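Local coordinates for protein polyphosphate kinase (Porphyromonas gingivalis, PDB 2O8R) that probably catalyses the reversible transfer of the terminal phosphate of ATP onto a growing polyphosphate chain, as a member of the polyphosphate kinase 1 family, at residues Arg23-Ala28 and Tyr99-Asp104; Glu138-Leu143 and Asp218-Gly223; Arg359-Ala364 and Ser388-Ala393; Asn544-Lys549 and Thr553-Ala558. The protein carries 3 engineered substitutions. All coordinates share one frame; numbering follows the deposited sequence.

In the fold
The four contacts follow one another along the chain, and each lies in a different domain. Contact 1 joins two helices of the N-terminal domain. Contact 2 joins two helix ends in the middle domain, with its centre about 35 Å from that of contact 1. Contacts 3 and 4 lie in the two PLD-like C-terminal domains, each beside its own mixed sheet, about 41 Å apart between centres. Contacts 2 and 4 are the most distant pair, at about 58 Å between centres. None of the four touches another; in each, both segments lie within one domain. Contacts 2 and 3 also reach the second subunit and so lie at the dimer interface.

Contact 1 (Arg23-Ala28 and Tyr99-Asp104); sequences RVLMEA and YRIFYD
I101 of helix 83-112 meets L25 and A28 of helix 13-29. The contact is small and buried, and it is van der Waals packing, chiefly of aliphatic groups, within the N-terminal domain. Along 99-104, Y99 comes first; its OH is hydrogen-bonded to the backbone O of Y300. I101 follows and carries the whole contact from its side. Its two branches part. CG1 lies beside the backbone N (chi1 -62°) and carries CD1 to L25, while CG2 lies on the side of the carbonyl carbon and faces A28. CD1 of I101 is 3.7 Å from CD1 of L25, and the two side chains cross at a slant. L25 gets there because its CG swings anti to the backbone N (chi1 -168°), which brings the branched end closer than its CB direction would suggest. CG2 of I101 lies 3.7 Å from the backbone O of A28 and 4.3 Å from CB of A28. F102 comes next and turns to L107 of its own helix. Y103 then packs on T119, N299 and Y300. Away from I101, R23 and E27 form a salt bridge within helix 13-29, with NH2 of R23 2.9 Å from OE2 of E27. K655 joins both residues. The side chain of L25 is about 9 Å from that of N48, a predicted ATP-binding residue. Helix 35-63 packs against V24, E27 and A28, strand 665-667 lies on R23 and M26, and on helix 83-112, L97 and Y98 touch L25 as well as I101.

Contact 2 (Glu138-Leu143 and Asp218-Gly223); sequences EIFPLL and DVVFPG
F140 and V220 pack where two helix ends meet in the polyphosphate kinase middle domain. Helix 125-139 runs out into a 3-10 turn at 140-142, and the short, weakly bonded helix 217-220 ends close by. The tight part is a cluster of apolar side chains around V220. The F140 ring presents its edge, so that CG2 of V220 lies near the ring plane, 3.9 Å from CE1 of F140. This ring position follows from CG of F140 standing anti to the backbone N (chi1 -175°). L143 comes to the same methyl from another side, crossing V220 at about a right angle. F135 of helix 125-139 also lies against V219, V220 and L143. The looser part is at V219, whose CG2 is 4.4 Å from CD1 of F140. Beyond it, D218 and P222 are exposed and take no part in the packing between the segments. The second subunit closes another side: its F156 packs on F140 and its K152 on P222. L143 N is hydrogen-bonded to the backbone O of F140 at 2.9 Å, which keeps the turn closed. The last link is methyl to methyl, with CD2 of L143 4.1 Å from CG2 of V220.

Contact 3 (Arg359-Ala364 and Ser388-Ala393); sequences RLLMEA and SALEAA. With SO4 (sulfate ion), chain I.
L361 lays its CB against the methyl of A389, with the two CB atoms 3.8 Å apart. M362 reaches the same methyl from the next position on its helix, its CG also 3.8 Å from CB of A389. The A389 methyl is thus touched by two consecutive residues. The small side chain is consistent with the close backbones here: the CA atoms of M362 and A389 are 5.3 Å apart. A second patch lies further along, where CD2 of L361 is 4.2 Å from CD2 of L390. These two leucines cross at an angle. L361 carries its CG beside the backbone N (chi1 -77°), which sends the branched end on past A389 to L390. Both leucines also lie on I373 of strand 370-377, so the two helices sit on that strand together. The axes of segments 359-364 and 388-393 run nearly parallel, at 10°, with a closest approach of 8.7 Å. Strand 370-377, helix 385-395 and strand 399-404 form a beta-alpha-beta crossover, with the two strands parallel and adjacent, in the first PLD-like domain. The second subunit adds to the packing: its S396 lies on M362, and its own M362 lies on S388. CB of R359 is directed away from 388-393. Its guanidinium meets E331 in a salt bridge and has O4 of a sulfate, probably from the crystallisation liquor, near its plane at one edge. All the groups that touch between the helices are hydrocarbon, so the fit rests on shape and burial, while R359, E363 and E391 take their polar partners outside the contact.

Contact 4 (Asn544-Lys549 and Thr553-Ala558); sequences NGLQDK and TQLYRA
T553 and K549 meet one turn apart in helix 549-560. The backbone O of K549 takes two bonds from T553. One comes from T553 N at 3.0 Å and is the usual first-turn helix bond, with an N-H...O angle of 147°. The other comes from the hydroxyl, OG1, modelled 2.5 Å from K549 O, a short distance that is not reliable in detail. The two donors reach the oxygen from opposite faces of its carbonyl plane. The hydroxyl can do this because OG1 stands beside the backbone N of T553 (chi1 -50°), directed back toward the N-terminal turn. The apolar half of the contact is L546 and L555, which reach toward each other tip to tip, with CD2 of L546 3.8 Å from CD1 of L555. In the next shell, D548 occupies the N-cap position, and its OD2 accepts from V551 N, securing the start of the helix. Backbone bonds to I572 and C574 hold L546 in place. G545 and Q547 are bonded likewise to W618. The side chain of L546 is about 10 Å from that of R570, a predicted ATP-binding residue, and that of K549 is about 5 Å from a bound sulfate, probably from the crystallisation liquor. Further out, R557 makes a salt bridge with E525 of helix 516-532. L555 packs on M539 and L541 of strand 538-543. That strand, helix 549-560 and strand 564-569 form a beta-alpha-beta crossover between adjacent parallel strands, and 544-548 links the strand to the helix, with D548 touching L623 and Y624 of helix 620-624.

Contact 1 (Arg23-Ala28 and Tyr99-Asp104)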
# COMPACT_ATOMS: atom_id res chain seq x y z
N ARG A 23 -13.60 -1.25 -28.62
CA ARG A 23 -14.87 -1.44 -27.93
C ARG A 23 -14.89 -0.81 -26.53
O ARG A 23 -15.94 -0.38 -26.04
CB ARG A 23 -15.21 -2.93 -27.87
CG ARG A 23 -16.43 -3.26 -27.04
CD ARG A 23 -17.69 -2.66 -27.64
NE ARG A 23 -18.84 -2.92 -26.78
CZ ARG A 23 -19.36 -2.04 -25.94
NH1 ARG A 23 -18.83 -0.83 -25.83
NH2 ARG A 23 -20.42 -2.36 -25.21
N VAL A 24 -13.72 -0.75 -25.89
CA VAL A 24 -13.58 -0.06 -24.60
C VAL A 24 -13.77 1.44 -24.81
O VAL A 24 -14.52 2.10 -24.09
CB VAL A 24 -12.22 -0.37 -23.92
CG1 VAL A 24 -12.09 0.37 -22.61
CG2 VAL A 24 -12.10 -1.86 -23.66
N LEU A 25 -13.09 1.97 -25.82
CA LEU A 25 -13.27 3.36 -26.24
C LEU A 25 -14.73 3.68 -26.56
O LEU A 25 -15.19 4.79 -26.31
CB LEU A 25 -12.38 3.69 -27.44
CG LEU A 25 -12.22 5.16 -27.83
CD1 LEU A 25 -12.12 6.04 -26.61
CD2 LEU A 25 -11.00 5.34 -28.70
N MSE A 26 -15.46 2.71 -27.10
CA MSE A 26 -16.87 2.90 -27.40
C MSE A 26 -17.75 3.08 -26.17
O MSE A 26 -18.68 3.90 -26.20
CB MSE A 26 -17.39 1.78 -28.27
CG MSE A 26 -16.99 1.95 -29.71
SE MSE A 26 -17.09 0.29 -30.73
CE MSE A 26 -16.95 1.09 -32.52
N GLU A 27 -17.46 2.35 -25.09
CA GLU A 27 -18.21 2.54 -23.85
C GLU A 27 -18.15 3.99 -23.45
O GLU A 27 -19.15 4.56 -23.02
CB GLU A 27 -17.69 1.68 -22.71
CG GLU A 27 -18.18 0.25 -22.74
CD GLU A 27 -19.62 0.13 -22.30
OE1 GLU A 27 -20.04 0.89 -21.42
OE2 GLU A 27 -20.34 -0.74 -22.83
N ALA A 28 -16.97 4.59 -23.64
CA ALA A 28 -16.79 6.00 -23.36
C ALA A 28 -17.69 6.90 -24.22
O ALA A 28 -18.17 7.93 -23.74
CB ALA A 28 -15.36 6.38 -23.52
N TYR A 99 -9.92 11.88 -28.19
CA TYR A 99 -9.98 13.31 -27.92
C TYR A 99 -11.30 13.97 -28.33
O TYR A 99 -11.78 14.89 -27.66
CB TYR A 99 -8.78 14.02 -28.51
CG TYR A 99 -7.54 13.87 -27.65
CD1 TYR A 99 -7.27 14.76 -26.60
CD2 TYR A 99 -6.63 12.84 -27.87
CE1 TYR A 99 -6.14 14.62 -25.81
CE2 TYR A 99 -5.50 12.70 -27.09
CZ TYR A 99 -5.26 13.59 -26.06
OH TYR A 99 -4.13 13.44 -25.30
N ARG A 100 -11.90 13.46 -29.41
CA ARG A 100 -13.25 13.86 -29.79
C ARG A 100 -14.23 13.56 -28.66
O ARG A 100 -14.99 14.42 -28.26
CB ARG A 100 -13.68 13.18 -31.09
CG ARG A 100 -13.48 14.04 -32.33
CD ARG A 100 -14.06 13.39 -33.57
NE ARG A 100 -13.15 12.39 -34.12
CZ ARG A 100 -13.45 11.11 -34.31
NH1 ARG A 100 -14.66 10.65 -34.00
NH2 ARG A 100 -12.54 10.29 -34.81
N ILE A 101 -14.19 12.34 -28.13
CA ILE A 101 -15.05 11.99 -27.00
C ILE A 101 -14.77 12.90 -25.81
O ILE A 101 -15.70 13.42 -25.20
CB ILE A 101 -14.88 10.51 -26.60
CG1 ILE A 101 -15.29 9.63 -27.77
CG2 ILE A 101 -15.78 10.16 -25.44
CD1 ILE A 101 -14.86 8.22 -27.65
N PHE A 102 -13.49 13.13 -25.52
CA PHE A 102 -13.10 13.90 -24.35
C PHE A 102 -13.52 15.36 -24.42
O PHE A 102 -14.14 15.89 -23.49
CB PHE A 102 -11.59 13.79 -24.12
CG PHE A 102 -11.12 14.49 -22.88
CD1 PHE A 102 -11.48 14.03 -21.62
CD2 PHE A 102 -10.30 15.61 -22.97
CE1 PHE A 102 -11.05 14.66 -20.48
CE2 PHE A 102 -9.87 16.25 -21.82
CZ PHE A 102 -10.25 15.78 -20.57
N TYR A 103 -13.19 16.01 -25.52
CA TYR A 103 -13.45 17.43 -25.68
C TYR A 103 -14.87 17.75 -26.13
O TYR A 103 -15.42 18.78 -25.76
CB TYR A 103 -12.48 18.04 -26.68
CG TYR A 103 -11.08 18.22 -26.15
CD1 TYR A 103 -10.83 19.11 -25.13
CD2 TYR A 103 -10.02 17.51 -26.68
CE1 TYR A 103 -9.55 19.29 -24.65
CE2 TYR A 103 -8.75 17.68 -26.21
CZ TYR A 103 -8.52 18.57 -25.19
OH TYR A 103 -7.25 18.76 -24.69
N ASP A 104 -15.45 16.88 -26.95
CA ASP A 104 -16.76 17.16 -27.53
C ASP A 104 -17.90 16.61 -26.71
O ASP A 104 -19.04 17.04 -26.88
CB ASP A 104 -16.85 16.62 -28.96
CG ASP A 104 -15.75 17.14 -29.84
OD1 ASP A 104 -15.31 18.28 -29.60
OD2 ASP A 104 -15.33 16.41 -30.77

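Contact 2 (Glu138-Leu143 and Asp218-Gly223)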
# COMPACT_ATOMS: atom_id res chain seq x y z
N GLU A 138 2.90 24.74 -2.56
CA GLU A 138 2.69 23.29 -2.67
C GLU A 138 3.35 22.60 -3.88
O GLU A 138 3.91 21.52 -3.74
CB GLU A 138 1.19 22.97 -2.67
CG GLU A 138 0.46 23.44 -1.43
CD GLU A 138 0.41 22.40 -0.34
OE1 GLU A 138 1.09 21.36 -0.46
OE2 GLU A 138 -0.32 22.62 0.65
N ILE A 139 3.28 23.21 -5.06
CA ILE A 139 3.89 22.61 -6.25
C ILE A 139 5.38 22.88 -6.33
O ILE A 139 6.19 21.95 -6.41
CB ILE A 139 3.26 23.13 -7.55
CG1 ILE A 139 1.77 22.80 -7.59
CG2 ILE A 139 3.97 22.53 -8.74
CD1 ILE A 139 1.11 23.20 -8.87
N PHE A 140 5.74 24.16 -6.32
CA PHE A 140 7.13 24.58 -6.53
C PHE A 140 8.15 23.78 -5.72
O PHE A 140 9.13 23.32 -6.29
CB PHE A 140 7.29 26.09 -6.31
CG PHE A 140 8.65 26.60 -6.62
CD1 PHE A 140 8.98 26.98 -7.92
CD2 PHE A 140 9.62 26.70 -5.62
CE1 PHE A 140 10.24 27.45 -8.22
CE2 PHE A 140 10.88 27.17 -5.92
CZ PHE A 140 11.20 27.55 -7.23
N PRO A 141 7.94 23.61 -4.41
CA PRO A 141 8.91 22.80 -3.64
C PRO A 141 9.12 21.37 -4.15
O PRO A 141 10.08 20.72 -3.75
CB PRO A 141 8.31 22.75 -2.23
CG PRO A 141 7.33 23.88 -2.17
CD PRO A 141 6.85 24.13 -3.55
N LEU A 142 8.24 20.90 -5.03
CA LEU A 142 8.33 19.54 -5.55
C LEU A 142 8.87 19.50 -6.99
O LEU A 142 8.88 18.46 -7.65
CB LEU A 142 6.96 18.85 -5.45
CG LEU A 142 6.29 18.66 -4.08
CD1 LEU A 142 5.01 17.84 -4.22
CD2 LEU A 142 7.22 17.99 -3.09
N LEU A 143 9.33 20.64 -7.47
CA LEU A 143 9.87 20.74 -8.82
C LEU A 143 11.37 20.50 -8.86
O LEU A 143 12.08 20.65 -7.87
CB LEU A 143 9.56 22.13 -9.37
CG LEU A 143 8.33 22.32 -10.26
CD1 LEU A 143 7.25 21.32 -9.97
CD2 LEU A 143 7.80 23.75 -10.14
N ASP A 218 7.11 31.34 -15.49
CA ASP A 218 7.86 32.58 -15.35
C ASP A 218 8.55 32.76 -14.00
O ASP A 218 9.58 33.43 -13.93
CB ASP A 218 6.98 33.79 -15.64
CG ASP A 218 5.62 33.68 -14.99
OD1 ASP A 218 4.76 32.94 -15.52
OD2 ASP A 218 5.42 34.35 -13.95
N VAL A 219 8.02 32.16 -12.93
CA VAL A 219 8.69 32.24 -11.63
C VAL A 219 9.83 31.22 -11.53
O VAL A 219 10.80 31.41 -10.77
CB VAL A 219 7.70 32.13 -10.42
CG1 VAL A 219 6.27 32.50 -10.82
CG2 VAL A 219 7.73 30.76 -9.78
N VAL A 220 9.73 30.16 -12.32
CA VAL A 220 10.72 29.09 -12.33
C VAL A 220 11.92 29.52 -13.17
O VAL A 220 13.07 29.21 -12.86
CB VAL A 220 10.09 27.78 -12.86
CG1 VAL A 220 11.13 26.70 -13.05
CG2 VAL A 220 9.01 27.30 -11.90
N PHE A 221 11.64 30.28 -14.22
CA PHE A 221 12.69 30.77 -15.09
C PHE A 221 12.68 32.30 -15.16
O PHE A 221 12.32 32.87 -16.20
CB PHE A 221 12.53 30.17 -16.48
CG PHE A 221 12.48 28.66 -16.49
CD1 PHE A 221 13.65 27.91 -16.48
CD2 PHE A 221 11.26 27.99 -16.52
CE1 PHE A 221 13.61 26.52 -16.50
CE2 PHE A 221 11.21 26.61 -16.54
CZ PHE A 221 12.39 25.87 -16.52
N PRO A 222 13.07 32.98 -14.07
CA PRO A 222 12.97 34.44 -14.04
C PRO A 222 13.81 35.14 -15.12
O PRO A 222 13.38 36.14 -15.69
CB PRO A 222 13.50 34.79 -12.65
CG PRO A 222 14.32 33.63 -12.24
CD PRO A 222 13.61 32.45 -12.80
N GLY A 223 14.99 34.60 -15.41
CA GLY A 223 15.86 35.21 -16.41
C GLY A 223 15.60 34.78 -17.84
O GLY A 223 16.52 34.83 -18.67

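Contact 3 (Arg359-Ala364 and Ser388-Ala393)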
# COMPACT_ATOMS: atom_id res chain seq x y z
N ARG A 359 -15.49 -17.21 4.60
CA ARG A 359 -16.41 -17.79 5.59
C ARG A 359 -16.22 -19.31 5.73
O ARG A 359 -16.12 -19.84 6.84
CB ARG A 359 -17.84 -17.56 5.13
CG ARG A 359 -18.71 -16.93 6.14
CD ARG A 359 -19.19 -15.61 5.62
NE ARG A 359 -20.56 -15.60 5.08
CZ ARG A 359 -21.56 -16.40 5.43
NH1 ARG A 359 -22.74 -16.24 4.86
NH2 ARG A 359 -21.42 -17.35 6.35
N LEU A 360 -16.18 -19.99 4.58
CA LEU A 360 -15.94 -21.41 4.53
C LEU A 360 -14.57 -21.72 5.11
O LEU A 360 -14.44 -22.57 5.99
CB LEU A 360 -16.03 -21.92 3.10
CG LEU A 360 -16.14 -23.44 3.07
CD1 LEU A 360 -17.49 -23.84 3.64
CD2 LEU A 360 -15.99 -23.97 1.67
N LEU A 361 -13.57 -21.00 4.64
CA LEU A 361 -12.22 -21.15 5.18
C LEU A 361 -12.20 -20.97 6.69
O LEU A 361 -11.51 -21.71 7.38
CB LEU A 361 -11.25 -20.18 4.50
CG LEU A 361 -10.82 -20.63 3.10
CD1 LEU A 361 -9.98 -19.56 2.45
CD2 LEU A 361 -10.06 -21.95 3.16
N MSE A 362 -12.97 -20.01 7.19
CA MSE A 362 -13.02 -19.76 8.63
C MSE A 362 -13.73 -20.88 9.39
O MSE A 362 -13.30 -21.24 10.48
CB MSE A 362 -13.69 -18.43 8.93
CG MSE A 362 -12.83 -17.23 8.62
SE MSE A 362 -13.77 -15.57 9.02
CE MSE A 362 -14.83 -15.32 7.43
N GLU A 363 -14.80 -21.41 8.82
CA GLU A 363 -15.45 -22.58 9.41
C GLU A 363 -14.42 -23.67 9.55
O GLU A 363 -14.18 -24.15 10.65
CB GLU A 363 -16.64 -23.07 8.57
CG GLU A 363 -17.92 -22.34 8.93
CD GLU A 363 -19.18 -22.94 8.35
OE1 GLU A 363 -19.15 -24.06 7.79
OE2 GLU A 363 -20.23 -22.26 8.46
N ALA A 364 -13.78 -24.01 8.43
CA ALA A 364 -12.75 -25.05 8.36
C ALA A 364 -11.62 -24.83 9.35
O ALA A 364 -11.01 -25.80 9.82
CB ALA A 364 -12.19 -25.15 6.95
N SER A 388 -5.60 -14.53 6.36
CA SER A 388 -5.90 -14.54 7.77
C SER A 388 -6.60 -15.82 8.20
O SER A 388 -6.20 -16.45 9.19
CB SER A 388 -6.73 -13.33 8.14
OG SER A 388 -5.87 -12.21 8.33
N ALA A 389 -7.63 -16.22 7.45
CA ALA A 389 -8.34 -17.46 7.74
C ALA A 389 -7.37 -18.63 7.67
O ALA A 389 -7.41 -19.52 8.50
CB ALA A 389 -9.51 -17.66 6.80
N LEU A 390 -6.48 -18.60 6.67
CA LEU A 390 -5.50 -19.66 6.50
C LEU A 390 -4.48 -19.69 7.64
O LEU A 390 -4.12 -20.76 8.12
CB LEU A 390 -4.76 -19.51 5.17
CG LEU A 390 -5.58 -19.78 3.90
CD1 LEU A 390 -4.77 -19.32 2.73
CD2 LEU A 390 -5.97 -21.24 3.74
N GLU A 391 -4.03 -18.52 8.07
CA GLU A 391 -3.11 -18.42 9.20
C GLU A 391 -3.71 -19.05 10.46
O GLU A 391 -3.08 -19.88 11.11
CB GLU A 391 -2.69 -16.97 9.46
CG GLU A 391 -1.61 -16.46 8.52
CD GLU A 391 -0.91 -15.20 9.03
OE1 GLU A 391 -1.03 -14.87 10.23
OE2 GLU A 391 -0.22 -14.54 8.21
N ALA A 392 -4.95 -18.66 10.77
CA ALA A 392 -5.72 -19.27 11.86
C ALA A 392 -5.70 -20.80 11.79
O ALA A 392 -5.49 -21.48 12.81
CB ALA A 392 -7.17 -18.76 11.85
N ALA A 393 -5.91 -21.34 10.59
CA ALA A 393 -6.00 -22.77 10.40
C ALA A 393 -4.66 -23.44 10.66
O ALA A 393 -4.60 -24.48 11.31
CB ALA A 393 -6.48 -23.08 9.00
S SO4 I . -21.95 -12.03 4.59
O1 SO4 I . -23.07 -12.19 5.51
O2 SO4 I . -22.41 -11.54 3.30
O3 SO4 I . -21.00 -11.07 5.14
O4 SO4 I . -21.29 -13.32 4.42

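Contact 4 (Asn544-Lys549 and Thr553-Ala558)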
# COMPACT_ATOMS: atom_id res chain seq x y z
N ASN A 544 -12.31 -15.27 -22.32
CA ASN A 544 -11.68 -13.97 -22.44
C ASN A 544 -10.94 -13.91 -23.75
O ASN A 544 -10.88 -12.86 -24.39
CB ASN A 544 -10.73 -13.70 -21.26
CG ASN A 544 -11.46 -13.53 -19.94
OD1 ASN A 544 -11.45 -14.42 -19.09
ND2 ASN A 544 -12.09 -12.37 -19.74
N GLY A 545 -10.39 -15.05 -24.17
CA GLY A 545 -9.60 -15.08 -25.39
C GLY A 545 -9.64 -16.38 -26.16
O GLY A 545 -9.64 -17.46 -25.56
N LEU A 546 -9.67 -16.26 -27.48
CA LEU A 546 -9.54 -17.38 -28.41
C LEU A 546 -8.49 -17.05 -29.47
O LEU A 546 -8.63 -16.12 -30.27
CB LEU A 546 -10.88 -17.70 -29.06
CG LEU A 546 -10.83 -18.84 -30.08
CD1 LEU A 546 -10.29 -20.09 -29.44
CD2 LEU A 546 -12.21 -19.08 -30.68
N GLN A 547 -7.42 -17.83 -29.48
CA GLN A 547 -6.27 -17.49 -30.29
C GLN A 547 -5.56 -18.74 -30.80
O GLN A 547 -4.82 -18.68 -31.79
CB GLN A 547 -5.34 -16.59 -29.46
CG GLN A 547 -4.13 -16.02 -30.16
CD GLN A 547 -2.91 -16.90 -30.02
OE1 GLN A 547 -2.92 -17.89 -29.29
NE2 GLN A 547 -1.84 -16.53 -30.72
N ASP A 548 -5.77 -19.88 -30.14
CA ASP A 548 -5.07 -21.11 -30.52
C ASP A 548 -5.46 -21.64 -31.88
O ASP A 548 -6.59 -22.09 -32.07
CB ASP A 548 -5.27 -22.21 -29.49
CG ASP A 548 -4.49 -23.47 -29.84
OD1 ASP A 548 -3.26 -23.48 -29.64
OD2 ASP A 548 -5.10 -24.43 -30.34
N LYS A 549 -4.51 -21.62 -32.82
CA LYS A 549 -4.74 -22.06 -34.20
C LYS A 549 -5.39 -23.43 -34.32
O LYS A 549 -6.24 -23.64 -35.18
CB LYS A 549 -3.44 -22.06 -35.01
CG LYS A 549 -3.03 -20.72 -35.59
CD LYS A 549 -1.79 -20.90 -36.45
CE LYS A 549 -1.04 -19.60 -36.69
NZ LYS A 549 -0.26 -19.14 -35.50
N THR A 553 -9.14 -24.18 -35.68
CA THR A 553 -9.30 -24.99 -36.89
C THR A 553 -10.38 -26.06 -36.70
O THR A 553 -11.19 -26.30 -37.59
CB THR A 553 -7.97 -25.62 -37.35
OG1 THR A 553 -6.95 -24.61 -37.42
CG2 THR A 553 -8.12 -26.23 -38.71
N GLN A 554 -10.39 -26.69 -35.52
CA GLN A 554 -11.44 -27.64 -35.16
C GLN A 554 -12.82 -26.98 -35.19
O GLN A 554 -13.79 -27.58 -35.65
CB GLN A 554 -11.15 -28.22 -33.77
CG GLN A 554 -9.71 -28.68 -33.62
CD GLN A 554 -9.43 -29.40 -32.31
OE1 GLN A 554 -10.34 -29.78 -31.58
NE2 GLN A 554 -8.15 -29.60 -32.02
N LEU A 555 -12.89 -25.74 -34.73
CA LEU A 555 -14.15 -25.01 -34.69
C LEU A 555 -14.64 -24.76 -36.11
O LEU A 555 -15.82 -24.98 -36.40
CB LEU A 555 -14.00 -23.70 -33.93
CG LEU A 555 -13.67 -23.83 -32.44
CD1 LEU A 555 -13.32 -22.47 -31.86
CD2 LEU A 555 -14.82 -24.49 -31.67
N TYR A 556 -13.72 -24.32 -36.97
CA TYR A 556 -14.00 -24.13 -38.39
C TYR A 556 -14.51 -25.41 -39.03
O TYR A 556 -15.48 -25.39 -39.80
CB TYR A 556 -12.74 -23.70 -39.12
CG TYR A 556 -12.35 -22.25 -38.97
CD1 TYR A 556 -13.30 -21.23 -39.04
CD2 TYR A 556 -11.01 -21.89 -38.79
CE1 TYR A 556 -12.92 -19.90 -38.92
CE2 TYR A 556 -10.63 -20.56 -38.69
CZ TYR A 556 -11.59 -19.58 -38.75
OH TYR A 556 -11.20 -18.28 -38.63
N ARG A 557 -13.86 -26.53 -38.71
CA ARG A 557 -14.31 -27.82 -39.20
C ARG A 557 -15.68 -28.21 -38.64
O ARG A 557 -16.48 -28.83 -39.35
CB ARG A 557 -13.29 -28.92 -38.90
CG ARG A 557 -12.00 -28.85 -39.71
CD ARG A 557 -10.99 -29.88 -39.21
NE ARG A 557 -11.68 -31.05 -38.65
CZ ARG A 557 -11.54 -31.50 -37.41
NH1 ARG A 557 -10.70 -30.93 -36.55
NH2 ARG A 557 -12.25 -32.56 -37.03
N ALA A 558 -15.95 -27.85 -37.39
CA ALA A 558 -17.26 -28.12 -36.81
C ALA A 558 -18.32 -27.31 -37.54
O ALA A 558 -19.37 -27.84 -37.88
CB ALA A 558 -17.27 -27.80 -35.33